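Local coordinates for CbsA (Xanthomonas oryzae pv. oryzae, PDB 5XYH), which probably cleaves the beta-1,4-glucan chains of plant cell-wall cellulose as a family 6 cellobiohydrolase, releasing cellobiose from chain ends, at residues His3-Ala11 / Ala348-Val358. Residues are numbered along the deposited sequence; the frame is centred on the assembly and turned at random.
Sequences HVDNPFVGA and AAPGGHIHAYV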
loop_
_atom_site.group_PDB
_atom_site.type_symbol
_atom_site.label_atom_id
_atom_site.label_comp_id
_atom_site.label_asym_id
_atom_site.label_seq_id
_atom_site.Cartn_x
_atom_site.Cartn_y
_atom_site.Cartn_z
ATOM N N HIS A 3 6.904 -21.590 10.840
ATOM C CA HIS A 3 6.662 -20.689 9.715
ATOM C C HIS A 3 5.636 -21.317 8.781
ATOM O O HIS A 3 5.962 -22.238 8.026
ATOM C CB HIS A 3 7.959 -20.393 8.971
ATOM C CG HIS A 3 7.863 -19.228 8.032
ATOM N ND1 HIS A 3 8.097 -17.930 8.432
ATOM C CD2 HIS A 3 7.541 -19.166 6.717
ATOM C CE1 HIS A 3 7.934 -17.119 7.401
ATOM N NE2 HIS A 3 7.591 -17.842 6.351
ATOM N N VAL A 4 4.405 -20.815 8.809
ATOM C CA VAL A 4 3.337 -21.440 8.032
ATOM C C VAL A 4 3.284 -20.836 6.634
ATOM O O VAL A 4 3.912 -19.808 6.365
ATOM C CB VAL A 4 1.974 -21.315 8.740
ATOM C CG1 VAL A 4 1.988 -22.071 10.057
ATOM C CG2 VAL A 4 1.608 -19.849 8.958
ATOM N N ASP A 5 2.542 -21.478 5.732
ATOM C CA ASP A 5 2.501 -21.023 4.341
ATOM C C ASP A 5 1.837 -19.660 4.217
ATOM O O ASP A 5 2.327 -18.779 3.499
ATOM C CB ASP A 5 1.770 -22.043 3.472
ATOM C CG ASP A 5 2.571 -23.312 3.275
ATOM O OD1 ASP A 5 3.822 -23.226 3.311
ATOM O OD2 ASP A 5 1.952 -24.385 3.100
ATOM N N ASN A 6 0.714 -19.475 4.897
ATOM C CA ASN A 6 -0.045 -18.228 4.850
ATOM C C ASN A 6 -0.321 -17.796 6.282
ATOM O O ASN A 6 -1.207 -18.388 6.933
ATOM C CB ASN A 6 -1.351 -18.398 4.077
ATOM C CG ASN A 6 -2.204 -17.142 4.086
ATOM O OD1 ASN A 6 -1.798 -16.112 4.623
ATOM N ND2 ASN A 6 -3.382 -17.218 3.492
ATOM N N PRO A 7 0.364 -16.763 6.792
ATOM C CA PRO A 7 0.216 -16.405 8.214
ATOM C C PRO A 7 -1.154 -15.872 8.571
ATOM O O PRO A 7 -1.455 -15.743 9.767
ATOM C CB PRO A 7 1.284 -15.326 8.419
ATOM C CG PRO A 7 1.370 -14.662 7.070
ATOM C CD PRO A 7 1.161 -15.767 6.054
ATOM N N PHE A 8 -1.987 -15.540 7.589
ATOM C CA PHE A 8 -3.309 -15.016 7.910
ATOM C C PHE A 8 -4.313 -16.111 8.231
ATOM O O PHE A 8 -5.351 -15.816 8.834
ATOM C CB PHE A 8 -3.818 -14.157 6.750
ATOM C CG PHE A 8 -3.011 -12.895 6.549
ATOM C CD1 PHE A 8 -3.358 -11.726 7.199
ATOM C CD2 PHE A 8 -1.890 -12.895 5.745
ATOM C CE1 PHE A 8 -2.622 -10.575 7.025
ATOM C CE2 PHE A 8 -1.151 -11.749 5.566
ATOM C CZ PHE A 8 -1.512 -10.591 6.200
ATOM N N VAL A 9 -4.037 -17.358 7.848
ATOM C CA VAL A 9 -5.030 -18.417 7.987
ATOM C C VAL A 9 -5.281 -18.680 9.465
ATOM O O VAL A 9 -4.345 -18.953 10.227
ATOM C CB VAL A 9 -4.575 -19.696 7.277
ATOM C CG1 VAL A 9 -5.511 -20.838 7.635
ATOM C CG2 VAL A 9 -4.515 -19.472 5.773
ATOM N N GLY A 10 -6.546 -18.588 9.873
ATOM C CA GLY A 10 -6.922 -18.840 11.249
ATOM C C GLY A 10 -6.503 -17.792 12.255
ATOM O O GLY A 10 -6.689 -18.004 13.459
ATOM N N ALA A 11 -5.965 -16.657 11.812
ATOM C CA ALA A 11 -5.390 -15.672 12.718
ATOM C C ALA A 11 -6.274 -14.440 12.844
ATOM O O ALA A 11 -6.914 -14.008 11.877
ATOM C CB ALA A 11 -3.997 -15.241 12.240
ATOM N N ALA A 348 -9.098 -12.918 5.603
ATOM C CA ALA A 348 -8.112 -13.986 5.450
ATOM C C ALA A 348 -8.474 -14.903 4.281
ATOM O O ALA A 348 -9.634 -15.300 4.128
ATOM C CB ALA A 348 -8.017 -14.792 6.748
ATOM N N ALA A 349 -7.486 -15.209 3.440
ATOM C CA ALA A 349 -7.606 -16.226 2.397
ATOM C C ALA A 349 -8.894 -16.142 1.570
ATOM O O ALA A 349 -9.631 -17.129 1.461
ATOM C CB ALA A 349 -7.459 -17.610 3.012
ATOM N N PRO A 350 -9.190 -14.989 0.961
ATOM C CA PRO A 350 -10.474 -14.842 0.254
ATOM C C PRO A 350 -10.607 -15.685 -1.010
ATOM O O PRO A 350 -11.729 -15.810 -1.516
ATOM C CB PRO A 350 -10.517 -13.344 -0.090
ATOM C CG PRO A 350 -9.083 -12.946 -0.175
ATOM C CD PRO A 350 -8.416 -13.730 0.940
ATOM N N GLY A 351 -9.536 -16.249 -1.538
ATOM C CA GLY A 351 -9.631 -17.152 -2.675
ATOM C C GLY A 351 -8.370 -17.169 -3.529
ATOM O O GLY A 351 -7.640 -16.191 -3.659
ATOM N N GLY A 352 -8.102 -18.329 -4.127
ATOM C CA GLY A 352 -6.982 -18.434 -5.047
ATOM C C GLY A 352 -5.663 -18.168 -4.355
ATOM O O GLY A 352 -5.429 -18.596 -3.216
ATOM N N HIS A 353 -4.796 -17.421 -5.037
ATOM C CA HIS A 353 -3.472 -17.109 -4.529
ATOM C C HIS A 353 -3.449 -15.818 -3.708
ATOM O O HIS A 353 -2.371 -15.295 -3.441
ATOM C CB HIS A 353 -2.477 -17.037 -5.690
ATOM C CG HIS A 353 -2.630 -18.165 -6.663
ATOM N ND1 HIS A 353 -2.314 -19.467 -6.338
ATOM C CD2 HIS A 353 -3.096 -18.197 -7.935
ATOM C CE1 HIS A 353 -2.577 -20.255 -7.368
ATOM N NE2 HIS A 353 -3.045 -19.508 -8.353
ATOM N N ILE A 354 -4.606 -15.309 -3.295
ATOM C CA ILE A 354 -4.674 -14.124 -2.439
ATOM C C ILE A 354 -4.592 -14.587 -0.992
ATOM O O ILE A 354 -5.542 -15.182 -0.478
ATOM C CB ILE A 354 -5.954 -13.314 -2.680
ATOM C CG1 ILE A 354 -6.103 -12.980 -4.165
ATOM C CG2 ILE A 354 -5.973 -12.058 -1.804
ATOM C CD1 ILE A 354 -4.933 -12.205 -4.744
ATOM N N HIS A 355 -3.462 -14.304 -0.329
ATOM C CA HIS A 355 -3.332 -14.705 1.066
ATOM C C HIS A 355 -4.279 -13.906 1.962
ATOM O O HIS A 355 -4.804 -14.445 2.945
ATOM C CB HIS A 355 -1.879 -14.553 1.543
ATOM C CG HIS A 355 -0.998 -15.723 1.201
ATOM N ND1 HIS A 355 0.310 -15.823 1.630
ATOM C CD2 HIS A 355 -1.241 -16.842 0.478
ATOM C CE1 HIS A 355 0.831 -16.956 1.193
ATOM N NE2 HIS A 355 -0.085 -17.587 0.483
ATOM N N ALA A 356 -4.519 -12.637 1.641
ATOM C CA ALA A 356 -5.364 -11.818 2.502
ATOM C C ALA A 356 -5.660 -10.494 1.815
ATOM O O ALA A 356 -4.873 -10.032 0.990
ATOM C CB ALA A 356 -4.696 -11.557 3.863
ATOM N N TYR A 357 -6.824 -9.925 2.128
ATOM C CA TYR A 357 -7.050 -8.492 1.951
ATOM C C TYR A 357 -6.617 -7.809 3.241
ATOM O O TYR A 357 -6.973 -8.268 4.327
ATOM C CB TYR A 357 -8.515 -8.166 1.656
ATOM C CG TYR A 357 -9.099 -8.831 0.421
ATOM C CD1 TYR A 357 -8.349 -8.999 -0.737
ATOM C CD2 TYR A 357 -10.408 -9.281 0.418
ATOM C CE1 TYR A 357 -8.889 -9.617 -1.869
ATOM C CE2 TYR A 357 -10.960 -9.892 -0.696
ATOM C CZ TYR A 357 -10.200 -10.056 -1.834
ATOM O OH TYR A 357 -10.757 -10.663 -2.930
ATOM N N VAL A 358 -5.823 -6.737 3.129
ATOM C CA VAL A 358 -5.290 -6.044 4.297
ATOM C C VAL A 358 -5.604 -4.558 4.152
ATOM O O VAL A 358 -5.817 -4.046 3.052
ATOM C CB VAL A 358 -3.766 -6.250 4.483
ATOM C CG1 VAL A 358 -3.408 -7.743 4.616
ATOM C CG2 VAL A 358 -2.988 -5.598 3.343
#
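The backbone O of H355 accepts two hydrogen bonds: one from the side-chain ND2 of N6, at 3.2 Å, the other from A349 N within its own hairpin. The N6 bond runs in the carbonyl plane, on a lone pair, with an N-H...O angle of 161°. Asparagine suits this place because both ends of its amide work: OD1 accepts from F8 N, which comes from above its carbonyl plane, an Asx turn within the type I turn N6-V9. With OD1 and ND2 both bonded, the amide's rotation is fixed. With CG anti to the backbone N (chi1 176°), the amide lies stacked on the H355 imidazole, planes 12° apart, while N6 CB makes a CH-pi contact, 3.7 Å from the ring centroid. Histidine fits because its flat ring can stack while ND1 bonds to Y191 OH, which probably steadies the imidazole against N6. Beyond this stack A356 CB, a small methyl, makes a CH-pi contact 3.5 Å from the F8 ring centroid. V358 CG1 lies 3.8 Å from F8 CZ. The N-terminal loop, leading into strand 12-13, thus packs against strand 354-358 of the distorted beta/alpha barrel known for family 6; F8 reaches L294 of 292-296 and V142 of 140-145, while N6 and P7 touch 188-193.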